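Local coordinates for glycerophosphoryl diester phosphodiesterase (Parabacteroides distasonis, PDB 3MZ2), which probably hydrolyses glycerophosphodiesters to an alcohol and glycerol phosphate, on a TIM-barrel scaffold, at residues C231-A236 and R253-Q258; P32-H37 and E273-L278; S22-A27 and K132-L137. One frame throughout, in Å; residues are numbered along the deposited sequence.

Contact 1: C231-A236 and R253-Q258; sequences CMISTA and RMIIRQ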
ATOM      1  N   CYS A 231       8.401  -7.381  20.662  1.00 10.95           N
ATOM      2  CA  CYS A 231       8.097  -8.029  19.387  1.00 11.85           C
ATOM      3  C   CYS A 231       6.661  -8.578  19.326  1.00 11.80           C
ATOM      4  O   CYS A 231       6.158  -9.220  20.274  1.00 12.34           O
ATOM      5  CB  CYS A 231       9.154  -9.139  19.118  1.00 12.00           C
ATOM      6  SG  CYS A 231      10.830  -8.520  19.015  1.00 14.38           S
HETATM    7  N   MSE A 232       6.058  -8.323  18.187  1.00 11.60           N
HETATM    8  CA  MSE A 232       4.653  -8.622  17.975  0.50 10.60           C
HETATM    9  C   MSE A 232       4.493  -9.599  16.828  1.00 11.66           C
HETATM   10  O   MSE A 232       5.027  -9.387  15.741  1.00 12.79           O
HETATM   11  CB  MSE A 232       3.905  -7.354  17.616  0.50  9.98           C
HETATM   12  CG  MSE A 232       2.392  -7.533  17.615  0.50  8.23           C
HETATM   13 SE   MSE A 232       1.552  -5.835  17.287  0.38  9.09          SE
HETATM   14  CE  MSE A 232       1.380  -5.894  15.348  0.50 12.98           C
ATOM     15  N   ILE A 233       3.715 -10.642  17.082  1.00 11.75           N
ATOM     16  CA  ILE A 233       3.165 -11.515  16.035  1.00 11.46           C
ATOM     17  C   ILE A 233       1.726 -11.143  15.728  1.00 12.07           C
ATOM     18  O   ILE A 233       0.941 -10.901  16.624  1.00 11.63           O
ATOM     19  CB  ILE A 233       3.197 -13.018  16.502  1.00 12.27           C
ATOM     20  CG1 ILE A 233       4.643 -13.534  16.563  1.00 12.46           C
ATOM     21  CG2 ILE A 233       2.293 -13.890  15.677  1.00 11.93           C
ATOM     22  CD1 ILE A 233       5.266 -13.800  15.174  1.00 12.51           C
ATOM     23  N   SER A 234       1.371 -11.117  14.438  1.00 11.13           N
ATOM     24  CA  SER A 234      -0.004 -10.915  14.049  1.00 11.75           C
ATOM     25  C   SER A 234      -0.566 -12.268  13.696  1.00 12.75           C
ATOM     26  O   SER A 234      -0.060 -12.939  12.786  1.00 13.30           O
ATOM     27  CB  SER A 234      -0.142 -10.040  12.836  1.00 11.51           C
ATOM     28  OG  SER A 234      -1.535  -9.969  12.480  1.00 13.63           O
ATOM     29  N   THR A 235      -1.614 -12.657  14.414  1.00 11.83           N
ATOM     30  CA  THR A 235      -2.319 -13.899  14.182  1.00 11.52           C
ATOM     31  C   THR A 235      -3.474 -13.743  13.175  1.00 11.74           C
ATOM     32  O   THR A 235      -4.162 -14.718  12.845  1.00 12.32           O
ATOM     33  CB  THR A 235      -2.842 -14.498  15.496  1.00 11.34           C
ATOM     34  OG1 THR A 235      -3.655 -13.558  16.184  1.00 10.46           O
ATOM     35  CG2 THR A 235      -1.652 -14.933  16.395  1.00 12.52           C
ATOM     36  N   ALA A 236      -3.675 -12.528  12.661  1.00 10.72           N
ATOM     37  CA  ALA A 236      -4.823 -12.290  11.784  1.00 11.91           C
ATOM     38  C   ALA A 236      -4.819 -13.218  10.568  1.00 12.06           C
ATOM     39  O   ALA A 236      -5.828 -13.812  10.246  1.00 14.89           O
ATOM     40  CB  ALA A 236      -4.925 -10.766  11.376  1.00 10.98           C
ATOM     41  N   ARG A 253      -1.425 -19.163  23.388  1.00 13.18           N
ATOM     42  CA  ARG A 253      -0.472 -19.528  24.451  1.00 14.12           C
ATOM     43  C   ARG A 253       0.900 -19.940  23.946  1.00 14.50           C
ATOM     44  O   ARG A 253       1.910 -19.530  24.504  1.00 13.40           O
ATOM     45  CB  ARG A 253      -1.100 -20.598  25.386  1.00 13.96           C
ATOM     46  CG  ARG A 253      -2.190 -20.052  26.293  1.00 15.15           C
ATOM     47  CD  ARG A 253      -2.654 -21.110  27.258  1.00 15.73           C
ATOM     48  NE  ARG A 253      -3.328 -22.253  26.636  1.00 14.02           N
ATOM     49  CZ  ARG A 253      -4.647 -22.338  26.406  1.00 17.29           C
ATOM     50  NH1 ARG A 253      -5.483 -21.319  26.755  1.00 15.81           N
ATOM     51  NH2 ARG A 253      -5.132 -23.443  25.841  1.00 16.06           N
HETATM   52  N   MSE A 254       0.954 -20.719  22.869  1.00 14.20           N
HETATM   53  CA  MSE A 254       2.233 -21.162  22.304  1.00 16.60           C
HETATM   54  C   MSE A 254       3.070 -19.939  21.888  1.00 15.04           C
HETATM   55  O   MSE A 254       4.272 -19.877  22.147  1.00 14.37           O
HETATM   56  CB  MSE A 254       1.979 -22.108  21.132  1.00 17.36           C
HETATM   57  CG  MSE A 254       3.203 -22.526  20.414  1.00 24.32           C
HETATM   58 SE   MSE A 254       2.936 -24.279  19.541  0.75 38.28          SE
HETATM   59  CE  MSE A 254       1.362 -23.853  18.394  1.00 37.81           C
ATOM     60  N   ILE A 255       2.417 -18.922  21.310  1.00 13.70           N
ATOM     61  CA  ILE A 255       3.121 -17.718  20.894  1.00 13.65           C
ATOM     62  C   ILE A 255       3.788 -17.051  22.090  1.00 13.94           C
ATOM     63  O   ILE A 255       4.970 -16.698  22.023  1.00 13.92           O
ATOM     64  CB  ILE A 255       2.232 -16.725  20.146  1.00 12.79           C
ATOM     65  CG1 ILE A 255       1.851 -17.329  18.787  1.00 14.30           C
ATOM     66  CG2 ILE A 255       2.965 -15.392  19.987  1.00 13.67           C
ATOM     67  CD1 ILE A 255       0.584 -16.742  18.152  1.00 14.42           C
ATOM     68  N   ILE A 256       3.064 -16.920  23.206  1.00 13.85           N
ATOM     69  CA  ILE A 256       3.634 -16.308  24.402  1.00 15.36           C
ATOM     70  C   ILE A 256       4.789 -17.202  24.972  1.00 15.66           C
ATOM     71  O   ILE A 256       5.866 -16.717  25.340  1.00 16.60           O
ATOM     72  CB  ILE A 256       2.541 -16.002  25.460  1.00 15.44           C
ATOM     73  CG1 ILE A 256       1.503 -14.997  24.902  1.00 15.71           C
ATOM     74  CG2 ILE A 256       3.145 -15.458  26.751  1.00 15.68           C
ATOM     75  CD1 ILE A 256       2.113 -13.683  24.334  1.00 14.94           C
ATOM     76  N   ARG A 257       4.587 -18.511  24.951  1.00 16.90           N
ATOM     77  CA  ARG A 257       5.588 -19.434  25.490  1.00 18.24           C
ATOM     78  C   ARG A 257       6.902 -19.359  24.683  1.00 19.15           C
ATOM     79  O   ARG A 257       7.987 -19.654  25.246  1.00 19.51           O
ATOM     80  CB  ARG A 257       5.055 -20.869  25.482  1.00 18.53           C
ATOM     81  CG  ARG A 257       3.975 -21.183  26.499  1.00 21.25           C
ATOM     82  CD  ARG A 257       3.716 -22.711  26.493  1.00 25.11           C
ATOM     83  NE  ARG A 257       2.488 -23.055  27.230  1.00 26.55           N
ATOM     84  CZ  ARG A 257       1.329 -23.473  26.688  1.00 25.82           C
ATOM     85  NH1 ARG A 257       1.185 -23.654  25.365  1.00 26.04           N
ATOM     86  NH2 ARG A 257       0.294 -23.726  27.490  1.00 23.87           N
ATOM     87  N   GLN A 258       6.797 -18.983  23.403  1.00 18.87           N
ATOM     88  CA  GLN A 258       7.959 -18.839  22.514  0.50 20.21           C
ATOM     89  C   GLN A 258       8.735 -17.530  22.734  1.00 19.78           C
ATOM     90  O   GLN A 258       9.800 -17.305  22.119  1.00 21.81           O
ATOM     91  CB  GLN A 258       7.556 -18.926  21.034  0.50 20.53           C
ATOM     92  CG  GLN A 258       6.959 -20.252  20.532  0.50 23.35           C
ATOM     93  CD  GLN A 258       7.907 -21.430  20.647  0.50 27.34           C
ATOM     94  OE1 GLN A 258       8.805 -21.441  21.494  0.50 30.27           O
ATOM     95  NE2 GLN A 258       7.698 -22.448  19.807  0.50 28.23           N
TER
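Apolar contact carries this pairing of barrel strand 231-234 with helix 245-257, and almost all of it passes through one methyl group, CD1 of Ile-255. That methyl lies 4.1 Å from CG2 of Ile-233 and 3.4 Å from CG2 of Thr-235, the second being tighter than ordinary carbon-carbon contact. The isoleucine reaches both because its chain is drawn out at the second torsion (chi2 158°), carrying CD1 away from the helix to the strand residue Ile-233 and to Thr-235 just beyond the strand. Ile-233 turns its CG2 branch to this methyl, while the side chains of Met-232 and Ser-234 leave on the opposite face of the strand.

Polar bonding lies around the contact. With chi1 at 55°, Thr-235 places OG1 between its own N and carbonyl carbon, where it bonds to Asp-240 OD1 and Glu-264 O; this leaves the methyl branch for Ile-255. The next amide, Ala-236 N, makes a weak hydrogen bond of 3.3 Å to Ser-234 OG.

Threonine thus works with two ends. Between these two segments the strand-to-helix packing of the beta-alpha-beta unit rests on apolar contact, its polar bonds being made to other parts of the fold.

Contact 2: P32-H37 and E273-L278; sequences PLISGH and EAISSL. With SO4 (sulfate ion), chain C.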
ATOM      1  N   PRO A  32       2.505  -9.766  28.922  1.00 13.58           N
ATOM      2  CA  PRO A  32       2.113 -10.006  27.530  1.00 13.54           C
ATOM      3  C   PRO A  32       1.073  -8.980  27.109  1.00 13.80           C
ATOM      4  O   PRO A  32       0.123  -8.725  27.885  1.00 14.08           O
ATOM      5  CB  PRO A  32       1.506 -11.424  27.574  1.00 15.02           C
ATOM      6  CG  PRO A  32       2.263 -12.095  28.679  1.00 15.84           C
ATOM      7  CD  PRO A  32       2.446 -10.986  29.732  1.00 14.94           C
ATOM      8  N   LEU A  33       1.227  -8.441  25.902  1.00 12.01           N
ATOM      9  CA  LEU A  33       0.354  -7.391  25.382  1.00 12.24           C
ATOM     10  C   LEU A  33      -0.560  -7.862  24.249  1.00 11.00           C
ATOM     11  O   LEU A  33      -0.229  -8.807  23.535  1.00 12.10           O
ATOM     12  CB  LEU A  33       1.190  -6.212  24.925  1.00 11.87           C
ATOM     13  CG  LEU A  33       2.010  -5.559  26.001  1.00 11.58           C
ATOM     14  CD1 LEU A  33       2.738  -4.337  25.390  1.00 16.12           C
ATOM     15  CD2 LEU A  33       1.192  -5.107  27.271  1.00 12.71           C
ATOM     16  N   ILE A  34      -1.712  -7.227  24.079  1.00 11.23           N
ATOM     17  CA  ILE A  34      -2.655  -7.545  23.028  1.00 10.79           C
ATOM     18  C   ILE A  34      -2.979  -6.289  22.239  1.00 11.64           C
ATOM     19  O   ILE A  34      -3.187  -5.178  22.802  1.00 11.77           O
ATOM     20  CB  ILE A  34      -3.944  -8.116  23.599  1.00 11.60           C
ATOM     21  CG1 ILE A  34      -3.710  -9.414  24.395  1.00 11.45           C
ATOM     22  CG2 ILE A  34      -4.987  -8.441  22.478  1.00 13.16           C
ATOM     23  CD1 ILE A  34      -4.968 -10.017  25.116  1.00 15.48           C
ATOM     24  N   SER A  35      -3.005  -6.447  20.929  1.00 10.75           N
ATOM     25  CA  SER A  35      -3.414  -5.359  20.024  1.00 11.12           C
ATOM     26  C   SER A  35      -4.539  -5.847  19.135  1.00 12.74           C
ATOM     27  O   SER A  35      -4.470  -6.952  18.598  1.00 12.14           O
ATOM     28  CB  SER A  35      -2.201  -4.881  19.214  1.00 11.10           C
ATOM     29  OG  SER A  35      -2.459  -3.675  18.532  1.00 11.59           O
ATOM     30  N   GLY A  36      -5.602  -5.051  19.023  1.00 12.50           N
ATOM     31  CA  GLY A  36      -6.747  -5.377  18.208  1.00 12.85           C
ATOM     32  C   GLY A  36      -6.469  -5.025  16.780  1.00 13.98           C
ATOM     33  O   GLY A  36      -6.393  -3.838  16.430  1.00 14.52           O
ATOM     34  N   HIS A  37      -6.307  -6.035  15.939  1.00 13.07           N
ATOM     35  CA  HIS A  37      -6.187  -5.857  14.491  1.00 15.63           C
ATOM     36  C   HIS A  37      -7.444  -5.255  13.880  1.00 16.47           C
ATOM     37  O   HIS A  37      -8.570  -5.789  14.016  1.00 15.57           O
ATOM     38  CB  HIS A  37      -5.918  -7.210  13.837  1.00 15.05           C
ATOM     39  CG  HIS A  37      -5.623  -7.150  12.367  1.00 17.56           C
ATOM     40  ND1 HIS A  37      -6.480  -7.656  11.414  1.00 17.88           N
ATOM     41  CD2 HIS A  37      -4.543  -6.687  11.690  1.00 20.84           C
ATOM     42  CE1 HIS A  37      -5.947  -7.514  10.214  1.00 18.64           C
ATOM     43  NE2 HIS A  37      -4.762  -6.943  10.354  1.00 18.95           N
ATOM     44  N   GLU A 273      -8.603 -14.161  26.980  1.00 14.60           N
ATOM     45  CA  GLU A 273      -9.047 -15.344  27.719  1.00 16.18           C
ATOM     46  C   GLU A 273      -8.028 -16.480  27.673  1.00 15.26           C
ATOM     47  O   GLU A 273      -7.796 -17.147  28.695  1.00 15.37           O
ATOM     48  CB  GLU A 273     -10.454 -15.777  27.247  1.00 17.85           C
ATOM     49  CG  GLU A 273     -11.446 -14.661  27.579  1.00 23.20           C
ATOM     50  CD  GLU A 273     -12.903 -14.936  27.295  1.00 32.70           C
ATOM     51  OE1 GLU A 273     -13.232 -16.080  26.893  1.00 39.59           O
ATOM     52  OE2 GLU A 273     -13.720 -13.976  27.514  1.00 36.31           O
ATOM     53  N   ALA A 274      -7.401 -16.686  26.504  1.00 13.53           N
ATOM     54  CA  ALA A 274      -6.449 -17.801  26.347  1.00 14.29           C
ATOM     55  C   ALA A 274      -5.174 -17.618  27.173  1.00 13.87           C
ATOM     56  O   ALA A 274      -4.660 -18.592  27.731  1.00 13.85           O
ATOM     57  CB  ALA A 274      -6.061 -17.964  24.869  1.00 14.77           C
ATOM     58  N   ILE A 275      -4.668 -16.385  27.245  1.00 13.73           N
ATOM     59  CA  ILE A 275      -3.383 -16.092  27.878  1.00 14.01           C
ATOM     60  C   ILE A 275      -3.496 -15.539  29.287  1.00 15.22           C
ATOM     61  O   ILE A 275      -2.478 -15.246  29.890  1.00 14.47           O
ATOM     62  CB  ILE A 275      -2.466 -15.227  27.024  1.00 13.80           C
ATOM     63  CG1 ILE A 275      -2.845 -13.719  27.025  1.00 12.63           C
ATOM     64  CG2 ILE A 275      -2.412 -15.795  25.562  1.00 13.66           C
ATOM     65  CD1 ILE A 275      -1.921 -12.896  26.234  1.00 15.67           C
ATOM     66  N   SER A 276      -4.721 -15.466  29.828  1.00 15.62           N
ATOM     67  CA  SER A 276      -4.927 -14.850  31.158  1.00 16.91           C
ATOM     68  C   SER A 276      -4.028 -15.504  32.224  1.00 18.03           C
ATOM     69  O   SER A 276      -3.437 -14.821  33.087  1.00 18.01           O
ATOM     70  CB  SER A 276      -6.409 -14.948  31.572  1.00 17.75           C
ATOM     71  OG  SER A 276      -6.875 -16.272  31.743  1.00 24.27           O
ATOM     72  N   SER A 277      -3.909 -16.828  32.162  1.00 17.48           N
ATOM     73  CA  SER A 277      -3.097 -17.567  33.133  1.00 18.95           C
ATOM     74  C   SER A 277      -1.594 -17.348  32.993  1.00 18.46           C
ATOM     75  O   SER A 277      -0.838 -17.794  33.855  1.00 20.36           O
ATOM     76  CB  SER A 277      -3.389 -19.068  33.026  1.00 19.54           C
ATOM     77  OG  SER A 277      -2.755 -19.552  31.872  1.00 22.83           O
ATOM     78  N   LEU A 278      -1.170 -16.693  31.909  1.00 16.23           N
ATOM     79  CA  LEU A 278       0.212 -16.363  31.651  1.00 16.27           C
ATOM     80  C   LEU A 278       0.570 -14.908  32.095  1.00 17.46           C
ATOM     81  O   LEU A 278       1.713 -14.520  32.011  1.00 18.28           O
ATOM     82  CB  LEU A 278       0.517 -16.582  30.165  1.00 15.48           C
ATOM     83  CG  LEU A 278       0.235 -18.000  29.626  1.00 16.18           C
ATOM     84  CD1 LEU A 278       0.634 -18.064  28.133  1.00 15.73           C
ATOM     85  CD2 LEU A 278       0.913 -19.074  30.417  1.00 16.87           C
TER
HETATM   86  S   SO4 C   2      -4.257  -5.892   7.166  1.00 35.88           S
HETATM   87  O1  SO4 C   2      -5.239  -5.040   7.840  1.00 34.99           O
HETATM   88  O2  SO4 C   2      -3.113  -6.052   8.066  1.00 34.93           O
HETATM   89  O3  SO4 C   2      -4.798  -7.226   6.847  1.00 34.43           O
HETATM   90  O4  SO4 C   2      -3.949  -5.263   5.858  1.00 37.04           O
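The closure of an eight-stranded beta/alpha barrel is the setting here: Pro-32 and Ile-34, at the start of the first barrel strand, meet Ile-275, late in helix 268-275, which follows the last strand. Ile-275 holds CG1 between its backbone N and carbonyl carbon (chi1 78°), and the extended remainder of the chain sends CD1 to the strand. This methyl touches CB of the Pro-32 ring at 4.0 Å and CG1 of Ile-34 at 4.3 Å, bridging two residues that point the same way from alternate positions. At the margin, CG of Pro-32 lies 4.2 Å from the carbonyl O of Leu-278, whose own N is hydrogen-bonded to Ile-275 O at 2.8 Å.

The far end of 32-37 has a different task. His-37 NE2 donates a nearly straight hydrogen bond (169°, 3.0 Å) to O2 of a sulfate probably from the crystallisation liquor; this oxygen lies in the plane of the ring at its edge. On the other side of the imidazole, ND1 is bonded to Asp-266, so that bonds at both nitrogens would hold the ring's rotation; Arg-38 and His-80 also bind the sulfate.

Among its neighbours, strand 33-36 lies between parallel strands 63-70 and 262-265. Ile-34 packs further along helix 268-275 on Val-271, while Pro-32 and Leu-278 both lean on Ile-256 of helix 245-257.

Contact 3: S22-A27 and K132-L137; sequences SFYQYA and KTILIL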
ATOM      1  N   SER A  22       8.812   4.054  27.750  1.00 13.99           N
ATOM      2  CA  SER A  22       8.990   3.116  28.845  0.70 14.26           C
ATOM      3  C   SER A  22       8.114   1.883  28.713  1.00 13.32           C
ATOM      4  O   SER A  22       8.583   0.736  28.913  1.00 13.69           O
ATOM      5  CB  SER A  22       8.658   3.790  30.165  0.70 15.53           C
ATOM      6  OG  SER A  22       9.056   2.975  31.247  0.70 13.97           O
ATOM      7  N   PHE A  23       6.843   2.120  28.390  1.00 13.60           N
ATOM      8  CA  PHE A  23       5.852   1.056  28.221  1.00 12.97           C
ATOM      9  C   PHE A  23       6.389  -0.000  27.242  1.00 12.48           C
ATOM     10  O   PHE A  23       6.293  -1.196  27.495  1.00 14.12           O
ATOM     11  CB  PHE A  23       4.500   1.651  27.736  1.00 12.29           C
ATOM     12  CG  PHE A  23       3.380   0.628  27.531  1.00 13.28           C
ATOM     13  CD1 PHE A  23       2.733   0.041  28.619  1.00 14.72           C
ATOM     14  CD2 PHE A  23       2.994   0.238  26.263  1.00 14.03           C
ATOM     15  CE1 PHE A  23       1.692  -0.856  28.430  1.00 14.38           C
ATOM     16  CE2 PHE A  23       1.979  -0.680  26.072  1.00 14.40           C
ATOM     17  CZ  PHE A  23       1.330  -1.214  27.163  1.00 13.76           C
ATOM     18  N   TYR A  24       7.000   0.479  26.171  1.00 11.75           N
ATOM     19  CA  TYR A  24       7.505  -0.386  25.101  1.00 11.56           C
ATOM     20  C   TYR A  24       8.996  -0.771  25.242  1.00 12.50           C
ATOM     21  O   TYR A  24       9.526  -1.406  24.329  1.00 12.08           O
ATOM     22  CB  TYR A  24       7.241   0.228  23.707  1.00 11.77           C
ATOM     23  CG  TYR A  24       5.793   0.001  23.286  1.00  9.98           C
ATOM     24  CD1 TYR A  24       5.297  -1.286  23.141  1.00  9.60           C
ATOM     25  CD2 TYR A  24       4.942   1.075  23.025  1.00 11.16           C
ATOM     26  CE1 TYR A  24       3.995  -1.520  22.793  1.00 12.80           C
ATOM     27  CE2 TYR A  24       3.651   0.851  22.667  1.00 14.11           C
ATOM     28  CZ  TYR A  24       3.171  -0.452  22.508  1.00 13.09           C
ATOM     29  OH  TYR A  24       1.829  -0.674  22.183  1.00 14.38           O
ATOM     30  N   GLN A  25       9.654  -0.416  26.344  1.00 13.88           N
ATOM     31  CA  GLN A  25      11.022  -0.896  26.597  0.50 14.45           C
ATOM     32  C   GLN A  25      10.933  -2.333  27.088  1.00 14.59           C
ATOM     33  O   GLN A  25      10.346  -2.623  28.174  1.00 14.70           O
ATOM     34  CB  GLN A  25      11.776  -0.028  27.623  0.50 15.24           C
ATOM     35  CG  GLN A  25      13.227  -0.479  27.918  0.50 18.25           C
ATOM     36  CD  GLN A  25      14.190  -0.294  26.723  0.50 21.06           C
ATOM     37  OE1 GLN A  25      13.806   0.218  25.668  0.50 23.04           O
ATOM     38  NE2 GLN A  25      15.452  -0.702  26.902  0.50 22.33           N
ATOM     39  N   TYR A  26      11.513  -3.230  26.322  1.00 14.21           N
ATOM     40  CA  TYR A  26      11.567  -4.632  26.711  1.00 14.83           C
ATOM     41  C   TYR A  26      12.155  -4.781  28.103  1.00 15.76           C
ATOM     42  O   TYR A  26      13.143  -4.146  28.478  1.00 15.51           O
ATOM     43  CB  TYR A  26      12.327  -5.500  25.684  1.00 14.02           C
ATOM     44  CG  TYR A  26      12.442  -6.943  26.120  1.00 14.35           C
ATOM     45  CD1 TYR A  26      11.378  -7.825  25.934  1.00 16.62           C
ATOM     46  CD2 TYR A  26      13.573  -7.397  26.768  1.00 15.30           C
ATOM     47  CE1 TYR A  26      11.457  -9.137  26.370  1.00 13.75           C
ATOM     48  CE2 TYR A  26      13.667  -8.712  27.170  1.00 17.38           C
ATOM     49  CZ  TYR A  26      12.612  -9.574  26.965  1.00 18.41           C
ATOM     50  OH  TYR A  26      12.683 -10.891  27.385  1.00 21.21           O
ATOM     51  N   ALA A  27      11.497  -5.633  28.888  1.00 16.66           N
ATOM     52  CA  ALA A  27      11.979  -6.042  30.184  1.00 16.91           C
ATOM     53  C   ALA A  27      11.706  -7.532  30.334  1.00 17.92           C
ATOM     54  O   ALA A  27      10.712  -8.036  29.797  1.00 16.62           O
ATOM     55  CB  ALA A  27      11.271  -5.252  31.275  1.00 17.57           C
ATOM     56  N   LYS A 132      -7.009   6.254  27.561  1.00 14.90           N
ATOM     57  CA  LYS A 132      -7.533   4.901  27.574  1.00 15.03           C
ATOM     58  C   LYS A 132      -6.630   3.864  26.908  1.00 14.86           C
ATOM     59  O   LYS A 132      -6.508   2.746  27.402  1.00 14.86           O
ATOM     60  CB  LYS A 132      -8.893   4.834  26.911  1.00 15.87           C
ATOM     61  CG  LYS A 132      -9.923   5.748  27.509  1.00 16.34           C
ATOM     62  CD  LYS A 132     -11.244   5.565  26.804  1.00 17.17           C
ATOM     63  CE  LYS A 132     -12.240   6.612  27.260  1.00 16.54           C
ATOM     64  NZ  LYS A 132     -12.019   8.052  26.792  1.00 15.69           N
ATOM     65  N   THR A 133      -6.031   4.202  25.765  1.00 12.70           N
ATOM     66  CA  THR A 133      -5.318   3.230  24.956  1.00 12.70           C
ATOM     67  C   THR A 133      -4.327   3.968  24.019  1.00 11.21           C
ATOM     68  O   THR A 133      -4.081   5.156  24.170  1.00 12.22           O
ATOM     69  CB  THR A 133      -6.338   2.362  24.146  1.00 13.11           C
ATOM     70  OG1 THR A 133      -5.649   1.321  23.423  1.00 16.93           O
ATOM     71  CG2 THR A 133      -7.133   3.188  23.161  1.00 13.29           C
ATOM     72  N   ILE A 134      -3.754   3.242  23.081  1.00 12.27           N
ATOM     73  CA  ILE A 134      -2.865   3.772  22.074  1.00 11.51           C
ATOM     74  C   ILE A 134      -3.408   3.273  20.761  1.00 11.92           C
ATOM     75  O   ILE A 134      -3.748   2.097  20.643  1.00 11.87           O
ATOM     76  CB  ILE A 134      -1.438   3.199  22.233  1.00 12.79           C
ATOM     77  CG1 ILE A 134      -0.895   3.414  23.620  1.00 13.29           C
ATOM     78  CG2 ILE A 134      -0.456   3.762  21.147  1.00 12.46           C
ATOM     79  CD1 ILE A 134       0.200   2.504  23.982  1.00 18.25           C
ATOM     80  N   LEU A 135      -3.515   4.138  19.767  1.00  9.87           N
ATOM     81  CA  LEU A 135      -3.896   3.749  18.441  1.00 11.33           C
ATOM     82  C   LEU A 135      -2.646   3.597  17.582  1.00 11.63           C
ATOM     83  O   LEU A 135      -1.628   4.311  17.774  1.00 12.28           O
ATOM     84  CB  LEU A 135      -4.795   4.857  17.842  1.00 11.70           C
ATOM     85  CG  LEU A 135      -6.057   5.248  18.624  1.00 11.82           C
ATOM     86  CD1 LEU A 135      -6.779   6.397  17.917  1.00 11.95           C
ATOM     87  CD2 LEU A 135      -6.935   4.045  18.847  1.00 11.81           C
ATOM     88  N   ILE A 136      -2.707   2.704  16.613  1.00 10.52           N
ATOM     89  CA  ILE A 136      -1.591   2.419  15.737  1.00 10.87           C
ATOM     90  C   ILE A 136      -2.090   2.535  14.298  1.00 11.12           C
ATOM     91  O   ILE A 136      -2.984   1.786  13.877  1.00 10.13           O
ATOM     92  CB  ILE A 136      -0.987   1.027  16.000  1.00 10.93           C
ATOM     93  CG1 ILE A 136      -0.640   0.896  17.489  1.00 12.14           C
ATOM     94  CG2 ILE A 136       0.279   0.850  15.064  1.00 11.20           C
ATOM     95  CD1 ILE A 136      -0.124  -0.544  17.938  1.00 13.06           C
ATOM     96  N   LEU A 137      -1.587   3.528  13.578  1.00 11.50           N
ATOM     97  CA  LEU A 137      -2.106   3.878  12.262  1.00 11.40           C
ATOM     98  C   LEU A 137      -1.424   3.081  11.149  1.00 13.48           C
ATOM     99  O   LEU A 137      -0.212   3.232  10.876  1.00 15.00           O
ATOM    100  CB  LEU A 137      -1.944   5.369  11.947  1.00 11.33           C
ATOM    101  CG  LEU A 137      -2.517   6.347  12.994  1.00 11.40           C
ATOM    102  CD1 LEU A 137      -2.435   7.809  12.467  1.00 12.55           C
ATOM    103  CD2 LEU A 137      -3.937   6.000  13.442  1.00 13.03           C
TER
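Phe-23 and Tyr-24 converge on a single methyl, CD1 of Ile-134, and there the packing is close. Tyr-24 approaches with the far end of its ring: CE2 and OH both lie 4.0 Å from that CD1. Phe-23 comes in beside it, with CE2 4.2 Å away. Both rings meet the methyl obliquely. Tyrosine and isoleucine reach for one another from opposite directions; the extended second torsion of Ile-134 (chi2 159°) carries CD1 outward, and the long aromatic side chains bridge most of the distance, since the nearest CA atoms, those of Phe-23 and Ile-134, are 11.0 Å apart.

The two aromatic neighbours are also set against each other. CD2 of Phe-23 stands 3.6 Å above the plane of the Tyr-24 ring, over its centre, so an edge of the phenylalanine faces the flat of the tyrosine. Phe-23 in turn meets Phe-288 edge-to-face, and Ile-134 is flanked by Thr-63 and Met-161 of the two adjoining strands.

These contacts close the N-terminal end of the barrel. Helix 17-23 comes before the first barrel strand; its last residue, Phe-23, and Tyr-24 just after it set the aromatic pair beneath the interior, where Ile-134, just ahead of strand 135-137, points inward. Leu-135 faces the other way, onto helix 122-129.

Packing slackens on both sides of this cluster. Deeper in the barrel Ile-136 also turns to the aromatic pair, but its side chain stops 4.7 Å short, CD1 to Tyr-24 OH. Toward the surface the chain after Tyr-24 peels off: Gln-25 is exposed, although its carbonyl accepts a hydrogen bond from Lys-285, and partly exposed Tyr-26 stacks on His-225. At the other segment's outer end Lys-132 folds back on Trp-128, bonded to its carbonyl and in cation-pi contact with its ring.

All three contacts reach one barrel sheet, from outside in contacts 1 and 2 and from beneath the interior in contact 3. Contacts 1 and 2, with centres 9 Å apart, join directly: Arg-253 NH1 probably bonds to Ala-274 O at 3.0 Å, and Ile-256 CG2 packs on Leu-278 CD1 at 3.9 Å. Strand 33-36 links contacts 2 and 3, since CD1 of Leu-33 sits 3.8 Å from Phe-23 CE2. Contacts 1 and 3 stay separate, about 6 Å at their nearest atoms. Near the sulfate, Ala-236 CB lies 3.5 Å from His-37 ND1, so contact 1 borders the C-terminal mouth, where TIM-barrel enzymes keep their active sites; the anion may mimic a substrate phosphate.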